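Local coordinates for protein GP23.1 (Bacillus phage spp1, PDB 2XF7) that is a putative chaperone of the phage, a small all-helical protein that assembles as six chains, at residues B[4-7]-B[8-12]; B[20-23]-B[24-27]; B[36-39]-B[40-44]. All blocks are in the same frame, centred on the assembly; numbering follows the deposited sequence.

Contact 1 of 3, residues B[4-7]-B[8-12]; sequences SLLY and GYFLD
Leu6 and Phe10 meet because both send CG away from their own carbonyl carbon and beside the backbone N (chi1 -65° and -73°), which swings the leucine branch and the aromatic ring to the same flank of the chain. CB of Leu6 then lies 3.7 Å from CE2 of Phe10, with CD1 of Leu6 reaching the same ring carbon from a little further off. Tyr9 differs, with CG anti to the backbone N, and runs side by side with Leu6; only its root touches, CB at 4.0 Å from Leu6 CD2, while the ring carries on beyond. CD2 of Tyr9 also sits over the centre of one face of the Phe10 ring, 4.0 Å above its plane. On the far flank Tyr7 and Leu11 pass each other at a slant, with Tyr7 CE2 4.1 Å from Leu11 CD2.

The backbone is held by two nearly straight bonds, Phe10 N to Leu6 O at 3.0 Å and Leu11 N to Tyr7 O at 2.9 Å. A water accepts from Tyr9 N at 2.9 Å and sits very close to the carbonyl oxygen of Leu5, the second residue of the turn. Upstream, Tyr7 N bonds to Ser4 O, closing a type I beta turn over residues 4-7.

The polar ends of the tyrosines leave for other chains: Tyr7 OH bonds to Asp32 of the third subunit, and Tyr9 OH to Asp12 of the second. Within the chain, Phe10 packs on Leu23, Leu24 and Ala27 of helix 21-30. The whole is a helix N-terminus, with Leu6 as the N-cap residue leading from a type I turn into helix 7-15 of this small helical subunit.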
loop_
_atom_site.group_PDB
_atom_site.type_symbol
_atom_site.label_atom_id
_atom_site.label_comp_id
_atom_site.label_asym_id
_atom_site.label_seq_id
_atom_site.Cartn_x
_atom_site.Cartn_y
_atom_site.Cartn_z
ATOM N N SER B 4 10.548 9.033 -9.692
ATOM C CA SER B 4 9.597 8.269 -10.479
ATOM C C SER B 4 8.686 7.568 -9.442
ATOM O O SER B 4 9.162 7.096 -8.399
ATOM C CB SER B 4 10.331 7.227 -11.311
ATOM O OG SER B 4 11.131 7.882 -12.297
ATOM N N LEU B 5 7.387 7.514 -9.734
ATOM C CA LEU B 5 6.438 6.903 -8.783
ATOM C C LEU B 5 6.792 5.448 -8.415
ATOM O O LEU B 5 6.564 5.035 -7.264
ATOM C CB LEU B 5 5.026 6.957 -9.363
ATOM C CG LEU B 5 4.362 8.335 -9.400
ATOM C CD1 LEU B 5 2.907 8.226 -9.894
ATOM C CD2 LEU B 5 4.410 9.073 -8.044
ATOM N N LEU B 6 7.360 4.696 -9.381
ATOM C CA LEU B 6 7.738 3.288 -9.188
ATOM C C LEU B 6 9.132 3.064 -8.684
ATOM O O LEU B 6 9.621 1.919 -8.675
ATOM C CB LEU B 6 7.526 2.546 -10.520
ATOM C CG LEU B 6 6.045 2.486 -10.969
ATOM C CD1 LEU B 6 5.913 1.983 -12.379
ATOM C CD2 LEU B 6 5.183 1.683 -9.973
ATOM N N TYR B 7 9.826 4.135 -8.287
ATOM C CA TYR B 7 11.175 3.939 -7.754
ATOM C C TYR B 7 11.200 2.865 -6.590
ATOM O O TYR B 7 11.974 1.883 -6.645
ATOM C CB TYR B 7 11.764 5.258 -7.278
ATOM C CG TYR B 7 13.169 5.090 -6.737
ATOM C CD1 TYR B 7 14.247 4.947 -7.589
ATOM C CD2 TYR B 7 13.394 4.902 -5.375
ATOM C CE1 TYR B 7 15.525 4.744 -7.095
ATOM C CE2 TYR B 7 14.672 4.700 -4.860
ATOM C CZ TYR B 7 15.745 4.640 -5.724
ATOM O OH TYR B 7 17.008 4.426 -5.256
ATOM N N GLY B 8 10.348 3.053 -5.597
ATOM C CA GLY B 8 10.346 2.133 -4.456
ATOM C C GLY B 8 9.967 0.733 -4.908
ATOM O O GLY B 8 10.506 -0.268 -4.377
ATOM N N TYR B 9 8.990 0.650 -5.813
ATOM C CA TYR B 9 8.542 -0.645 -6.319
ATOM C C TYR B 9 9.754 -1.423 -6.916
ATOM O O TYR B 9 9.948 -2.605 -6.620
ATOM C CB TYR B 9 7.491 -0.416 -7.412
ATOM C CG TYR B 9 7.006 -1.687 -8.016
ATOM C CD1 TYR B 9 6.034 -2.451 -7.376
ATOM C CD2 TYR B 9 7.443 -2.090 -9.276
ATOM C CE1 TYR B 9 5.529 -3.607 -7.961
ATOM C CE2 TYR B 9 6.956 -3.254 -9.867
ATOM C CZ TYR B 9 6.001 -4.013 -9.194
ATOM O OH TYR B 9 5.501 -5.180 -9.717
ATOM N N PHE B 10 10.544 -0.771 -7.797
ATOM C CA PHE B 10 11.682 -1.443 -8.437
ATOM C C PHE B 10 12.827 -1.697 -7.436
ATOM O O PHE B 10 13.481 -2.761 -7.492
ATOM C CB PHE B 10 12.176 -0.683 -9.665
ATOM C CG PHE B 10 11.186 -0.860 -10.807
ATOM C CD1 PHE B 10 11.008 -2.104 -11.406
ATOM C CD2 PHE B 10 10.472 0.223 -11.307
ATOM C CE1 PHE B 10 10.073 -2.272 -12.482
ATOM C CE2 PHE B 10 9.572 0.059 -12.421
ATOM C CZ PHE B 10 9.372 -1.191 -12.956
ATOM N N LEU B 11 13.038 -0.782 -6.526
ATOM C CA LEU B 11 14.079 -1.011 -5.495
ATOM C C LEU B 11 13.713 -2.246 -4.669
ATOM O O LEU B 11 14.552 -3.111 -4.392
ATOM C CB LEU B 11 14.142 0.225 -4.596
ATOM C CG LEU B 11 15.056 0.068 -3.358
ATOM C CD1 LEU B 11 16.522 -0.280 -3.775
ATOM C CD2 LEU B 11 15.022 1.385 -2.518
ATOM N N ASP B 12 12.421 -2.364 -4.284
ATOM C CA ASP B 12 11.986 -3.523 -3.496
ATOM C C ASP B 12 12.219 -4.809 -4.295
ATOM O O ASP B 12 12.675 -5.824 -3.722
ATOM C CB ASP B 12 10.487 -3.326 -3.151
ATOM C CG ASP B 12 9.986 -4.463 -2.336
ATOM O OD1 ASP B 12 10.394 -4.563 -1.178
ATOM O OD2 ASP B 12 9.160 -5.264 -2.877
HETATM O O HOH W 1 7.132 2.933 -5.949
#

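Contact 2 of 3, residues B[20-23]-B[24-27]; sequences SEEL and LRVA
Backbone bonds come first where Leu24, Arg25, Val26 and Ala27 reach back one turn to residues 20-23. The tightest is Arg25 N to Glu21 O at 2.8 Å, where the donor sits nearly in line with the carbonyl. Ala27 N to Leu23 O follows at 3.0 Å, and Val26 N to Glu22 O is longer, its donor tilted 25° from the carbonyl plane. At the very start, Leu24 N to Ser20 O is weak at 3.4 Å.

Water links the charged side chains. Arg25 NE and NH2 each donate from the edge of the guanidinium, in its plane, to a different water. One water accepts from NE at 2.6 Å and donates to Glu22 O, so this carbonyl serves both the helix and the arginine. The second accepts from NH2 and donates to Glu22 OE2 at 2.8 Å. The direct approach of Glu22 OE2 to Arg25 NH2 is 4.5 Å, beyond a salt bridge, so the opposite charges probably steady each other mainly through water. A bend at chi3 of Arg25 (57°) turns the guanidinium back toward Glu22.

Van der Waals contact with the first turn comes from Leu24, whose CG lies 3.6 Å from Ser20 O. Its apolar packing is with other helices: Phe10 and Trp14 of helix 7-15, Ile41 and Met42 of helix 35-42. Ala27 also leans on Phe10, and with Val26 it packs against Tyr44 of the second subunit; Leu23, in the conformer described, does both.

Capping closes the account: Ser20 OG accepts from Glu22 N at 3.3 Å, a side-chain N-cap that starts helix 21-30, an amphipathic helix with charged residues on its outer side and leucines facing its neighbours.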
loop_
_atom_site.group_PDB
_atom_site.type_symbol
_atom_site.label_atom_id
_atom_site.label_comp_id
_atom_site.label_asym_id
_atom_site.label_seq_id
_atom_site.Cartn_x
_atom_site.Cartn_y
_atom_site.Cartn_z
ATOM N N SER B 20 16.728 -7.981 -11.924
ATOM C CA SER B 20 18.145 -7.778 -12.152
ATOM C C SER B 20 18.211 -6.532 -13.027
ATOM O O SER B 20 17.211 -5.862 -13.217
ATOM C CB SER B 20 18.828 -8.974 -12.828
ATOM O OG SER B 20 18.301 -9.134 -14.128
ATOM N N GLU B 21 19.380 -6.243 -13.578
ATOM C CA GLU B 21 19.549 -5.104 -14.465
ATOM C C GLU B 21 18.648 -5.261 -15.710
ATOM O O GLU B 21 18.246 -4.261 -16.287
ATOM C CB GLU B 21 21.024 -4.843 -14.805
ATOM C CG GLU B 21 21.172 -3.639 -15.753
ATOM C CD GLU B 21 22.600 -3.276 -16.085
ATOM O OE1 GLU B 21 23.528 -3.856 -15.470
ATOM O OE2 GLU B 21 22.792 -2.588 -17.116
ATOM N N GLU B 22 18.334 -6.490 -16.095
ATOM C CA GLU B 22 17.471 -6.734 -17.298
ATOM C C GLU B 22 16.113 -5.988 -17.155
ATOM O O GLU B 22 15.678 -5.260 -18.042
ATOM C CB GLU B 22 17.262 -8.265 -17.480
ATOM C CG GLU B 22 18.575 -9.039 -17.622
ATOM C CD GLU B 22 18.600 -10.389 -18.332
ATOM O OE1 GLU B 22 18.931 -11.394 -17.657
ATOM O OE2 GLU B 22 18.391 -10.432 -19.571
ATOM N N LEU B 23 15.493 -6.119 -16.001
ATOM C CA LEU B 23 14.239 -5.469 -15.760
ATOM C C LEU B 23 14.391 -3.948 -15.585
ATOM O O LEU B 23 13.620 -3.183 -16.033
ATOM C CB LEU B 23 13.608 -6.136 -14.558
ATOM C CG LEU B 23 12.219 -5.790 -14.110
ATOM C CD1 LEU B 23 12.296 -4.548 -13.605
ATOM C CD2 LEU B 23 11.279 -5.797 -15.220
ATOM N N LEU B 24 15.454 -3.534 -14.883
ATOM C CA LEU B 24 15.688 -2.093 -14.722
ATOM C C LEU B 24 15.889 -1.445 -16.116
ATOM O O LEU B 24 15.368 -0.355 -16.357
ATOM C CB LEU B 24 16.890 -1.759 -13.791
ATOM C CG LEU B 24 16.751 -2.372 -12.383
ATOM C CD1 LEU B 24 17.949 -1.973 -11.552
ATOM C CD2 LEU B 24 15.364 -1.978 -11.711
ATOM N N ARG B 25 16.594 -2.144 -17.036
ATOM C CA ARG B 25 16.852 -1.654 -18.398
ATOM C C ARG B 25 15.483 -1.409 -19.115
ATOM O O ARG B 25 15.272 -0.377 -19.739
ATOM C CB ARG B 25 17.661 -2.707 -19.176
ATOM C CG ARG B 25 18.023 -2.247 -20.559
ATOM C CD ARG B 25 19.073 -3.146 -21.247
ATOM N NE ARG B 25 18.695 -4.569 -21.361
ATOM C CZ ARG B 25 19.384 -5.501 -22.040
ATOM N NH1 ARG B 25 20.481 -5.170 -22.722
ATOM N NH2 ARG B 25 18.970 -6.766 -22.055
ATOM N N VAL B 26 14.546 -2.372 -18.961
ATOM C CA VAL B 26 13.239 -2.263 -19.609
ATOM C C VAL B 26 12.507 -1.028 -18.994
ATOM O O VAL B 26 11.918 -0.237 -19.727
ATOM C CB VAL B 26 12.437 -3.579 -19.380
ATOM C CG1 VAL B 26 10.953 -3.396 -19.772
ATOM C CG2 VAL B 26 13.053 -4.767 -20.148
ATOM N N ALA B 27 12.557 -0.877 -17.675
ATOM C CA ALA B 27 11.872 0.225 -16.979
ATOM C C ALA B 27 12.447 1.589 -17.420
ATOM O O ALA B 27 11.691 2.529 -17.678
ATOM C CB ALA B 27 11.994 0.070 -15.468
HETATM O O HOH W 2 16.656 -6.057 -20.610
HETATM O O HOH W 3 16.653 -8.743 -21.060
#

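Contact 3 of 3, residues B[36-39]-B[40-44]; sequences EEAD and KIMSY
Ile41 folds back on Glu37 in the tightly packed part, its CG1 3.4 Å from Glu37 O, and Met42 does the same one residue on, its CG 3.3 Å from Ala38 O. CG1 of Ile41 and CG of Met42 both stand anti to their own carbonyl carbon, which lays them along the preceding turn. The backbone beneath is regular, with Ile41 N to Glu37 O and Met42 N to Ala38 O both hydrogen-bonded at 2.9 Å. The buried side belongs to Ile41, Ala38 and Glu37: Ile41 packs on Tyr7, Trp14, Leu24 and Leu33, Ala38 on Val28, and Glu37 has its OE1 held by Ser4 and by Thr34 N.

Met42 bridges to the open side. It packs on Glu21 and Leu24, yet Asp39 crosses it at an angle, OD1 reaching Met42 CE at 3.8 Å while also hydrogen-bonded to Gln35. Farther out the packing is looser. Glu36 and Lys40 run alongside each other, pointing the same way; the lysine touches with its CE methylene, 3.7 Å from Glu36 OE2, while NZ stays 4.7 Å from that oxygen. The last torsion of Lys40 bends (chi4 -84°) and its NZ bonds to Ala30 O of the third subunit, so the glutamate would at most exert a longer-range attraction.

At the end of the segment the regular pattern fades. Ser43 N to Asp39 O is weak and strongly bent (120°), and Ser43 N also bonds to Lys40 O. Ser43 OG donates to that same carbonyl at 2.7 Å, in its plane and on a lone pair, so Lys40 O is gripped twice by one residue. Tyr44 N then bonds to Ile41 O. These bonds, spanning three residues rather than four, mark the C-terminal region of helix 35-42, where an amphipathic helix gives way to the loop that carries Tyr44.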
loop_
_atom_site.group_PDB
_atom_site.type_symbol
_atom_site.label_atom_id
_atom_site.label_comp_id
_atom_site.label_asym_id
_atom_site.label_seq_id
_atom_site.Cartn_x
_atom_site.Cartn_y
_atom_site.Cartn_z
ATOM N N GLU B 36 19.564 7.345 -13.849
ATOM C CA GLU B 36 20.155 7.674 -12.541
ATOM C C GLU B 36 19.456 6.852 -11.434
ATOM O O GLU B 36 20.139 6.307 -10.543
ATOM C CB GLU B 36 19.974 9.158 -12.235
ATOM C CG GLU B 36 20.484 9.388 -10.802
ATOM C CD GLU B 36 20.749 10.835 -10.536
ATOM O OE1 GLU B 36 21.598 11.386 -11.288
ATOM O OE2 GLU B 36 20.103 11.409 -9.613
ATOM N N GLU B 37 18.118 6.742 -11.516
ATOM C CA GLU B 37 17.401 5.936 -10.519
ATOM C C GLU B 37 17.822 4.449 -10.619
ATOM O O GLU B 37 18.020 3.799 -9.580
ATOM C CB GLU B 37 15.883 6.055 -10.722
ATOM C CG GLU B 37 15.399 7.402 -10.188
ATOM C CD GLU B 37 13.942 7.662 -10.541
ATOM O OE1 GLU B 37 13.509 7.204 -11.625
ATOM O OE2 GLU B 37 13.204 8.238 -9.707
ATOM N N ALA B 38 17.926 3.907 -11.846
ATOM C CA ALA B 38 18.345 2.510 -11.962
ATOM C C ALA B 38 19.778 2.347 -11.371
ATOM O O ALA B 38 20.036 1.369 -10.663
ATOM C CB ALA B 38 18.382 2.089 -13.424
ATOM N N ASP B 39 20.679 3.293 -11.631
ATOM C CA ASP B 39 22.051 3.230 -11.083
ATOM C C ASP B 39 22.006 3.290 -9.526
ATOM O O ASP B 39 22.761 2.534 -8.856
ATOM C CB ASP B 39 22.843 4.441 -11.591
ATOM C CG ASP B 39 23.166 4.394 -13.083
ATOM O OD1 ASP B 39 23.049 3.291 -13.690
ATOM O OD2 ASP B 39 23.571 5.445 -13.628
ATOM N N LYS B 40 21.060 4.098 -8.953
ATOM C CA LYS B 40 20.911 4.140 -7.471
ATOM C C LYS B 40 20.451 2.799 -6.968
ATOM O O LYS B 40 20.954 2.279 -5.956
ATOM C CB LYS B 40 19.978 5.267 -6.986
ATOM C CG LYS B 40 20.525 6.668 -7.277
ATOM C CD LYS B 40 19.721 7.785 -6.669
ATOM C CE LYS B 40 20.544 9.070 -6.813
ATOM N NZ LYS B 40 21.573 9.276 -5.721
ATOM N N ILE B 41 19.433 2.232 -7.623
ATOM C CA ILE B 41 18.955 0.919 -7.180
ATOM C C ILE B 41 20.076 -0.138 -7.243
ATOM O O ILE B 41 20.217 -0.899 -6.287
ATOM C CB ILE B 41 17.768 0.505 -8.067
ATOM C CG1 ILE B 41 16.564 1.401 -7.705
ATOM C CG2 ILE B 41 17.461 -0.996 -7.860
ATOM C CD1 ILE B 41 15.376 1.306 -8.725
ATOM N N MET B 42 20.880 -0.140 -8.325
ATOM C CA MET B 42 21.958 -1.133 -8.473
ATOM C C MET B 42 23.082 -0.958 -7.440
ATOM O O MET B 42 23.922 -1.877 -7.255
ATOM C CB MET B 42 22.495 -1.214 -9.899
ATOM C CG MET B 42 21.362 -1.610 -10.838
ATOM S SD MET B 42 21.951 -1.934 -12.523
ATOM C CE MET B 42 22.107 -0.324 -13.079
ATOM N N SER B 43 23.084 0.180 -6.736
ATOM C CA SER B 43 24.067 0.395 -5.688
ATOM C C SER B 43 23.737 -0.450 -4.446
ATOM O O SER B 43 24.600 -0.611 -3.567
ATOM C CB SER B 43 24.174 1.882 -5.313
ATOM O OG SER B 43 23.134 2.318 -4.446
ATOM N N TYR B 44 22.445 -0.882 -4.331
ATOM C CA TYR B 44 22.013 -1.720 -3.182
ATOM C C TYR B 44 22.424 -3.201 -3.455
ATOM O O TYR B 44 22.574 -3.635 -4.635
ATOM C CB TYR B 44 20.474 -1.654 -3.048
ATOM C CG TYR B 44 19.965 -0.362 -2.455
ATOM C CD1 TYR B 44 19.543 -0.298 -1.135
ATOM C CD2 TYR B 44 19.803 0.777 -3.254
ATOM C CE1 TYR B 44 19.024 0.882 -0.587
ATOM C CE2 TYR B 44 19.252 1.957 -2.729
ATOM C CZ TYR B 44 18.823 1.984 -1.407
ATOM O OH TYR B 44 18.219 3.073 -0.866
#

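The three contacts come in series along the chain, one on each helix: contact 1 at the start of helix 7-15, contact 2 on helix 21-30 and contact 3 on helix 35-42. Their centres lie 11 to 12 Å apart, and each touches the other two. Phe10 joins contact 1 to contact 2, with CZ 3.8 Å from Ala27 CB; Leu24 joins contact 2 to contact 3; Tyr7 and Leu11 join contact 1 to contact 3. Their inward faces contribute to the hydrophobic interior of a compact three-helix subunit. Contacts 1 and 2 both meet the second subunit and contacts 1 and 3 the third, so helix packing and assembly of the six-chain oligomer share residues.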